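Local coordinates for putative lipoprotein (Campylobacter jejuni subsp. jejuni, PDB 2G5G), which binds heme as a dimer that stacks two cofacial hemes at its interface, probably serving bacterial heme transport or uptake, at residues G139-Y151 with K192-M204. Residues are numbered along the deposited sequence; the frame is centred on the assembly and turned at random.
Sequences GANLSRSEITSIY and KLVEIQQFKDRRM. With HEM (protoporphyrin IX containing Fe), chain B.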
loop_
_atom_site.group_PDB
_atom_site.type_symbol
_atom_site.label_atom_id
_atom_site.label_comp_id
_atom_site.label_asym_id
_atom_site.label_seq_id
_atom_site.Cartn_x
_atom_site.Cartn_y
_atom_site.Cartn_z
ATOM N N GLY A 139 1.650 -10.426 21.462
ATOM C CA GLY A 139 1.541 -9.983 20.057
ATOM C C GLY A 139 1.005 -11.118 19.209
ATOM O O GLY A 139 1.539 -12.223 19.251
ATOM N N ALA A 140 -0.100 -10.876 18.488
ATOM C CA ALA A 140 -0.785 -11.952 17.777
ATOM C C ALA A 140 -0.456 -11.945 16.306
ATOM O O ALA A 140 -0.553 -12.967 15.639
ATOM C CB ALA A 140 -2.342 -11.842 17.985
ATOM N N ASN A 141 -0.041 -10.790 15.801
ATOM C CA ASN A 141 -0.075 -10.519 14.356
ATOM C C ASN A 141 1.278 -10.653 13.611
ATOM O O ASN A 141 2.351 -10.819 14.213
ATOM C CB ASN A 141 -0.613 -9.087 14.172
ATOM C CG ASN A 141 -1.466 -8.912 12.902
ATOM O OD1 ASN A 141 -1.402 -9.708 11.974
ATOM N ND2 ASN A 141 -2.262 -7.851 12.882
ATOM N N LEU A 142 1.201 -10.578 12.287
ATOM C CA LEU A 142 2.354 -10.338 11.410
ATOM C C LEU A 142 3.053 -9.008 11.727
ATOM O O LEU A 142 2.400 -8.062 12.141
ATOM C CB LEU A 142 1.854 -10.229 9.965
ATOM C CG LEU A 142 1.957 -11.394 8.978
ATOM C CD1 LEU A 142 2.115 -12.783 9.593
ATOM C CD2 LEU A 142 0.797 -11.316 7.972
ATOM N N SER A 143 4.364 -8.927 11.492
ATOM C CA SER A 143 5.047 -7.620 11.493
ATOM C C SER A 143 4.784 -6.862 10.170
ATOM O O SER A 143 4.397 -7.468 9.183
ATOM C CB SER A 143 6.560 -7.801 11.667
ATOM O OG SER A 143 7.093 -8.511 10.576
ATOM N N ARG A 144 4.988 -5.544 10.176
ATOM C CA ARG A 144 5.015 -4.706 8.945
ATOM C C ARG A 144 5.871 -5.330 7.859
ATOM O O ARG A 144 5.440 -5.469 6.711
ATOM C CB ARG A 144 5.576 -3.308 9.243
ATOM C CG ARG A 144 4.688 -2.396 10.077
ATOM C CD ARG A 144 3.782 -1.540 9.204
ATOM N NE ARG A 144 3.126 -0.484 9.977
ATOM C CZ ARG A 144 3.660 0.716 10.209
ATOM N NH1 ARG A 144 4.867 1.032 9.741
ATOM N NH2 ARG A 144 2.993 1.608 10.925
ATOM N N SER A 145 7.090 -5.714 8.236
ATOM C CA SER A 145 8.063 -6.330 7.329
ATOM C C SER A 145 7.540 -7.630 6.756
ATOM O O SER A 145 7.733 -7.914 5.566
ATOM C CB SER A 145 9.377 -6.596 8.067
ATOM O OG SER A 145 9.520 -5.662 9.131
ATOM N N GLU A 146 6.896 -8.438 7.610
ATOM C CA GLU A 146 6.266 -9.674 7.156
ATOM C C GLU A 146 5.146 -9.386 6.138
ATOM O O GLU A 146 5.014 -10.090 5.139
ATOM C CB GLU A 146 5.727 -10.493 8.349
ATOM C CG GLU A 146 6.710 -11.573 8.841
ATOM C CD GLU A 146 6.378 -12.117 10.227
ATOM O OE1 GLU A 146 6.907 -13.193 10.559
ATOM O OE2 GLU A 146 5.627 -11.454 10.972
ATOM N N ILE A 147 4.358 -8.349 6.406
ATOM C CA ILE A 147 3.215 -7.988 5.555
ATOM C C ILE A 147 3.681 -7.469 4.198
ATOM O O ILE A 147 3.117 -7.810 3.151
ATOM C CB ILE A 147 2.322 -6.956 6.245
ATOM C CG1 ILE A 147 1.608 -7.602 7.449
ATOM C CG2 ILE A 147 1.313 -6.371 5.259
ATOM C CD1 ILE A 147 1.000 -6.625 8.344
ATOM N N THR A 148 4.720 -6.649 4.230
ATOM C CA THR A 148 5.351 -6.165 3.009
ATOM C C THR A 148 5.915 -7.298 2.161
ATOM O O THR A 148 5.748 -7.299 0.930
ATOM C CB THR A 148 6.405 -5.101 3.317
ATOM O OG1 THR A 148 5.784 -4.046 4.070
ATOM C CG2 THR A 148 6.988 -4.540 2.022
ATOM N N SER A 149 6.521 -8.290 2.819
ATOM C CA SER A 149 7.079 -9.449 2.127
ATOM C C SER A 149 6.029 -10.331 1.441
ATOM O O SER A 149 6.266 -10.842 0.347
ATOM C CB SER A 149 7.939 -10.272 3.079
ATOM O OG SER A 149 8.435 -11.415 2.417
ATOM N N ILE A 150 4.869 -10.514 2.086
ATOM C CA ILE A 150 3.752 -11.256 1.489
ATOM C C ILE A 150 3.187 -10.522 0.254
ATOM O O ILE A 150 2.983 -11.127 -0.794
ATOM C CB ILE A 150 2.642 -11.554 2.543
ATOM C CG1 ILE A 150 3.186 -12.545 3.589
ATOM C CG2 ILE A 150 1.367 -12.088 1.867
ATOM C CD1 ILE A 150 2.653 -12.329 5.001
ATOM N N TYR A 151 2.943 -9.225 0.405
ATOM C CA TYR A 151 2.491 -8.351 -0.674
ATOM C C TYR A 151 3.390 -8.451 -1.916
ATOM O O TYR A 151 2.900 -8.585 -3.039
ATOM C CB TYR A 151 2.476 -6.918 -0.158
ATOM C CG TYR A 151 1.815 -5.892 -1.057
ATOM C CD1 TYR A 151 0.456 -5.620 -0.949
ATOM C CD2 TYR A 151 2.561 -5.166 -1.978
ATOM C CE1 TYR A 151 -0.154 -4.660 -1.753
ATOM C CE2 TYR A 151 1.964 -4.208 -2.798
ATOM C CZ TYR A 151 0.605 -3.952 -2.672
ATOM O OH TYR A 151 0.006 -2.993 -3.470
ATOM N N LYS A 192 -3.883 -9.719 -3.487
ATOM C CA LYS A 192 -2.755 -9.525 -2.586
ATOM C C LYS A 192 -3.253 -9.231 -1.171
ATOM O O LYS A 192 -2.702 -9.742 -0.198
ATOM C CB LYS A 192 -1.874 -8.359 -3.051
ATOM C CG LYS A 192 -0.881 -8.671 -4.148
ATOM C CD LYS A 192 -0.005 -7.450 -4.375
ATOM C CE LYS A 192 0.496 -7.343 -5.824
ATOM N NZ LYS A 192 1.116 -5.985 -6.030
ATOM N N LEU A 193 -4.269 -8.383 -1.079
ATOM C CA LEU A 193 -4.881 -8.030 0.183
ATOM C C LEU A 193 -5.588 -9.242 0.822
ATOM O O LEU A 193 -5.544 -9.404 2.040
ATOM C CB LEU A 193 -5.843 -6.850 0.018
ATOM C CG LEU A 193 -5.258 -5.507 -0.453
ATOM C CD1 LEU A 193 -6.304 -4.380 -0.336
ATOM C CD2 LEU A 193 -3.977 -5.123 0.285
ATOM N N VAL A 194 -6.215 -10.077 -0.006
ATOM C CA VAL A 194 -6.819 -11.336 0.468
ATOM C C VAL A 194 -5.756 -12.247 1.076
ATOM O O VAL A 194 -5.944 -12.751 2.189
ATOM C CB VAL A 194 -7.605 -12.088 -0.636
ATOM C CG1 VAL A 194 -8.038 -13.469 -0.138
ATOM C CG2 VAL A 194 -8.818 -11.288 -1.068
ATOM N N GLU A 195 -4.639 -12.435 0.366
ATOM C CA GLU A 195 -3.548 -13.270 0.862
ATOM C C GLU A 195 -2.952 -12.754 2.160
ATOM O O GLU A 195 -2.612 -13.561 3.041
ATOM C CB GLU A 195 -2.463 -13.511 -0.192
ATOM C CG GLU A 195 -2.916 -14.501 -1.284
ATOM C CD GLU A 195 -3.568 -15.773 -0.715
ATOM O OE1 GLU A 195 -4.768 -16.046 -0.994
ATOM O OE2 GLU A 195 -2.867 -16.502 0.022
ATOM N N ILE A 196 -2.862 -11.427 2.289
ATOM C CA ILE A 196 -2.391 -10.786 3.524
ATOM C C ILE A 196 -3.330 -11.028 4.703
ATOM O O ILE A 196 -2.855 -11.281 5.826
ATOM C CB ILE A 196 -2.148 -9.262 3.348
ATOM C CG1 ILE A 196 -0.869 -9.024 2.530
ATOM C CG2 ILE A 196 -1.985 -8.549 4.702
ATOM C CD1 ILE A 196 -0.861 -7.669 1.870
ATOM N N GLN A 197 -4.644 -10.920 4.466
ATOM C CA GLN A 197 -5.652 -11.260 5.508
ATOM C C GLN A 197 -5.510 -12.711 5.945
ATOM O O GLN A 197 -5.501 -13.015 7.150
ATOM C CB GLN A 197 -7.072 -10.989 5.009
ATOM C CG GLN A 197 -8.132 -11.080 6.081
ATOM C CD GLN A 197 -8.420 -9.782 6.796
ATOM O OE1 GLN A 197 -9.410 -9.671 7.544
ATOM N NE2 GLN A 197 -7.569 -8.799 6.604
ATOM N N GLN A 198 -5.382 -13.593 4.974
ATOM C CA GLN A 198 -5.245 -15.033 5.205
ATOM C C GLN A 198 -4.010 -15.348 6.060
ATOM O O GLN A 198 -4.076 -16.151 7.012
ATOM C CB GLN A 198 -5.157 -15.780 3.862
ATOM C CG GLN A 198 -6.503 -15.874 3.097
ATOM C CD GLN A 198 -7.160 -17.225 3.259
ATOM O OE1 GLN A 198 -8.010 -17.429 4.149
ATOM N NE2 GLN A 198 -6.759 -18.166 2.432
ATOM N N PHE A 199 -2.886 -14.713 5.705
ATOM C CA PHE A 199 -1.655 -14.817 6.491
ATOM C C PHE A 199 -1.770 -14.259 7.913
ATOM O O PHE A 199 -1.227 -14.873 8.835
ATOM C CB PHE A 199 -0.475 -14.151 5.759
ATOM C CG PHE A 199 0.273 -15.072 4.828
ATOM C CD1 PHE A 199 -0.032 -15.110 3.462
ATOM C CD2 PHE A 199 1.316 -15.856 5.295
ATOM C CE1 PHE A 199 0.664 -15.953 2.597
ATOM C CE2 PHE A 199 2.024 -16.698 4.428
ATOM C CZ PHE A 199 1.694 -16.735 3.074
ATOM N N LYS A 200 -2.431 -13.104 8.089
ATOM C CA LYS A 200 -2.666 -12.497 9.405
ATOM C C LYS A 200 -3.461 -13.476 10.257
ATOM O O LYS A 200 -3.122 -13.727 11.409
ATOM C CB LYS A 200 -3.464 -11.187 9.308
ATOM C CG LYS A 200 -2.672 -9.973 8.761
ATOM C CD LYS A 200 -3.572 -8.772 8.527
ATOM C CE LYS A 200 -2.727 -7.488 8.349
ATOM N NZ LYS A 200 -3.630 -6.369 7.986
ATOM N N ASP A 201 -4.502 -14.048 9.662
ATOM C CA ASP A 201 -5.379 -15.018 10.342
ATOM C C ASP A 201 -4.642 -16.277 10.784
ATOM O O ASP A 201 -4.836 -16.767 11.903
ATOM C CB ASP A 201 -6.561 -15.328 9.419
ATOM C CG ASP A 201 -7.565 -14.194 9.387
ATOM O OD1 ASP A 201 -7.549 -13.354 10.326
ATOM O OD2 ASP A 201 -8.366 -14.109 8.421
ATOM N N ARG A 202 -3.729 -16.743 9.933
ATOM C CA ARG A 202 -2.918 -17.911 10.190
ATOM C C ARG A 202 -1.978 -17.673 11.377
ATOM O O ARG A 202 -1.876 -18.521 12.259
ATOM C CB ARG A 202 -2.111 -18.281 8.939
ATOM C CG ARG A 202 -1.272 -19.547 9.067
ATOM C CD ARG A 202 -2.129 -20.763 9.413
ATOM N NE ARG A 202 -3.167 -21.085 8.421
ATOM C CZ ARG A 202 -2.969 -21.862 7.354
ATOM N NH1 ARG A 202 -1.766 -22.394 7.105
ATOM N NH2 ARG A 202 -3.971 -22.111 6.519
ATOM N N ARG A 203 -1.325 -16.517 11.380
ATOM C CA ARG A 203 -0.387 -16.140 12.454
ATOM C C ARG A 203 -1.098 -15.973 13.792
ATOM O O ARG A 203 -0.669 -16.579 14.769
ATOM C CB ARG A 203 0.361 -14.845 12.115
ATOM C CG ARG A 203 1.157 -14.237 13.306
ATOM C CD ARG A 203 2.285 -15.135 13.765
ATOM N NE ARG A 203 3.196 -15.463 12.657
ATOM C CZ ARG A 203 4.159 -14.651 12.183
ATOM N NH1 ARG A 203 4.383 -13.448 12.703
ATOM N NH2 ARG A 203 4.901 -15.066 11.171
HETATM N N MSE A 204 -2.159 -15.159 13.830
HETATM C CA MSE A 204 -2.967 -15.016 15.041
HETATM C C MSE A 204 -3.438 -16.384 15.553
HETATM O O MSE A 204 -3.335 -16.629 16.767
HETATM C CB MSE A 204 -4.121 -14.036 14.853
HETATM C CG MSE A 204 -3.635 -12.591 14.491
HETATM SE SE MSE A 204 -4.969 -11.315 14.755
HETATM C CE MSE A 204 -5.341 -11.063 12.835
HETATM C CHA HEM B . 1.393 0.282 -4.843
HETATM C CHB HEM B . 2.767 -1.872 -0.661
HETATM C CHC HEM B . -1.810 -2.005 0.923
HETATM C CHD HEM B . -3.205 0.232 -3.180
HETATM C C1A HEM B . 2.163 -0.314 -3.852
HETATM C C2A HEM B . 3.598 -0.570 -3.917
HETATM C C3A HEM B . 3.963 -1.160 -2.765
HETATM C C4A HEM B . 2.791 -1.296 -1.923
HETATM C CMA HEM B . 5.383 -1.621 -2.367
HETATM C CAA HEM B . 4.514 -0.223 -5.123
HETATM C CBA HEM B . 4.862 1.267 -5.125
HETATM C CGA HEM B . 5.184 1.830 -6.509
HETATM O O1A HEM B . 5.617 1.061 -7.420
HETATM O O2A HEM B . 5.008 3.070 -6.703
HETATM C C1B HEM B . 1.657 -2.203 0.095
HETATM C C2B HEM B . 1.616 -3.072 1.265
HETATM C C3B HEM B . 0.353 -3.117 1.711
HETATM C C4B HEM B . -0.458 -2.267 0.841
HETATM C CMB HEM B . 2.823 -3.817 1.873
HETATM C CAB HEM B . -0.133 -3.934 2.941
HETATM C CBB HEM B . -1.383 -3.813 3.408
HETATM C C1C HEM B . -2.581 -1.388 -0.042
HETATM C C2C HEM B . -4.012 -1.151 0.035
HETATM C C3C HEM B . -4.388 -0.531 -1.092
HETATM C C4C HEM B . -3.213 -0.356 -1.930
HETATM C CMC HEM B . -4.922 -1.542 1.222
HETATM C CAC HEM B . -5.820 -0.076 -1.466
HETATM C CBC HEM B . -6.526 0.723 -0.656
HETATM C C1D HEM B . -2.142 0.471 -4.029
HETATM C C2D HEM B . -2.222 1.137 -5.312
HETATM C C3D HEM B . -0.782 1.162 -5.844
HETATM C C4D HEM B . 0.022 0.509 -4.821
HETATM C CMD HEM B . -3.492 1.698 -5.991
HETATM C CAD HEM B . -0.302 1.765 -7.187
HETATM C CBD HEM B . 0.805 2.779 -6.901
HETATM C CGD HEM B . 0.449 4.139 -7.451
HETATM O O1D HEM B . 0.095 5.038 -6.642
HETATM O O2D HEM B . 0.525 4.336 -8.695
HETATM N NA HEM B . 1.703 -0.779 -2.621
HETATM N NB HEM B . 0.374 -1.733 -0.119
HETATM N NC HEM B . -2.128 -0.880 -1.256
HETATM N ND HEM B . -0.820 0.125 -3.792
HETATM FE FE HEM B . -0.272 -0.998 -1.994
HETATM O O HOH W 1 -4.308 -6.550 11.115
#
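Y151, whose OH binds the heme iron at 2.5 Å, is sandwiched between porphyrin and K192. CG anti to the backbone N (chi1 -170°) sends the phenol ring over the porphyrin, whose C1B lies on one face. On the opposite face K192 CD sits 3.8 Å from the Y151 ring centroid (CH-pi), and K192 NZ adds an off-centre cation-pi contact. I196 CD1 meets the ring edge in plane, 3.7 Å from Y151 CD1, and I147, T148 and L193 also line the heme pocket.

Apolar packing continues between helices 144-151 and 192-204, whose directions differ by 138°. I150 lays CG1 over the centre of the F199 ring, with its CD1 3.6 Å from F199 CG, while L142 CD2 rests against F199 CB and the K200 chain. At the strand, A140 CB packs on M204 CG, and A140 O lies near M204 CA.

R203, bent at chi2 and chi3, holds E146 end-on: NH2 donates to OE1 (2.8 Å) from above the carboxylate plane, and NH1 to OE2 (2.9 Å) from its syn side, tilted out of that plane. OE2 also accepts S143 N through its anti lone pair, and S143 OG caps E146 N at 3.0 Å, completing a capping box. L142 CD1 covers one guanidinium face.

K200 stretches past N141 and I147 CD1, and its NZ hydrogen-bonds a propionate oxygen of the second heme. Thus strand 137-141 and the heme-bearing helix join helix 187-210: R203 ties in the capping-box carboxylate, and K192 NZ would probably stabilise negative charge on the phenol oxygen, favouring a phenolate ligand.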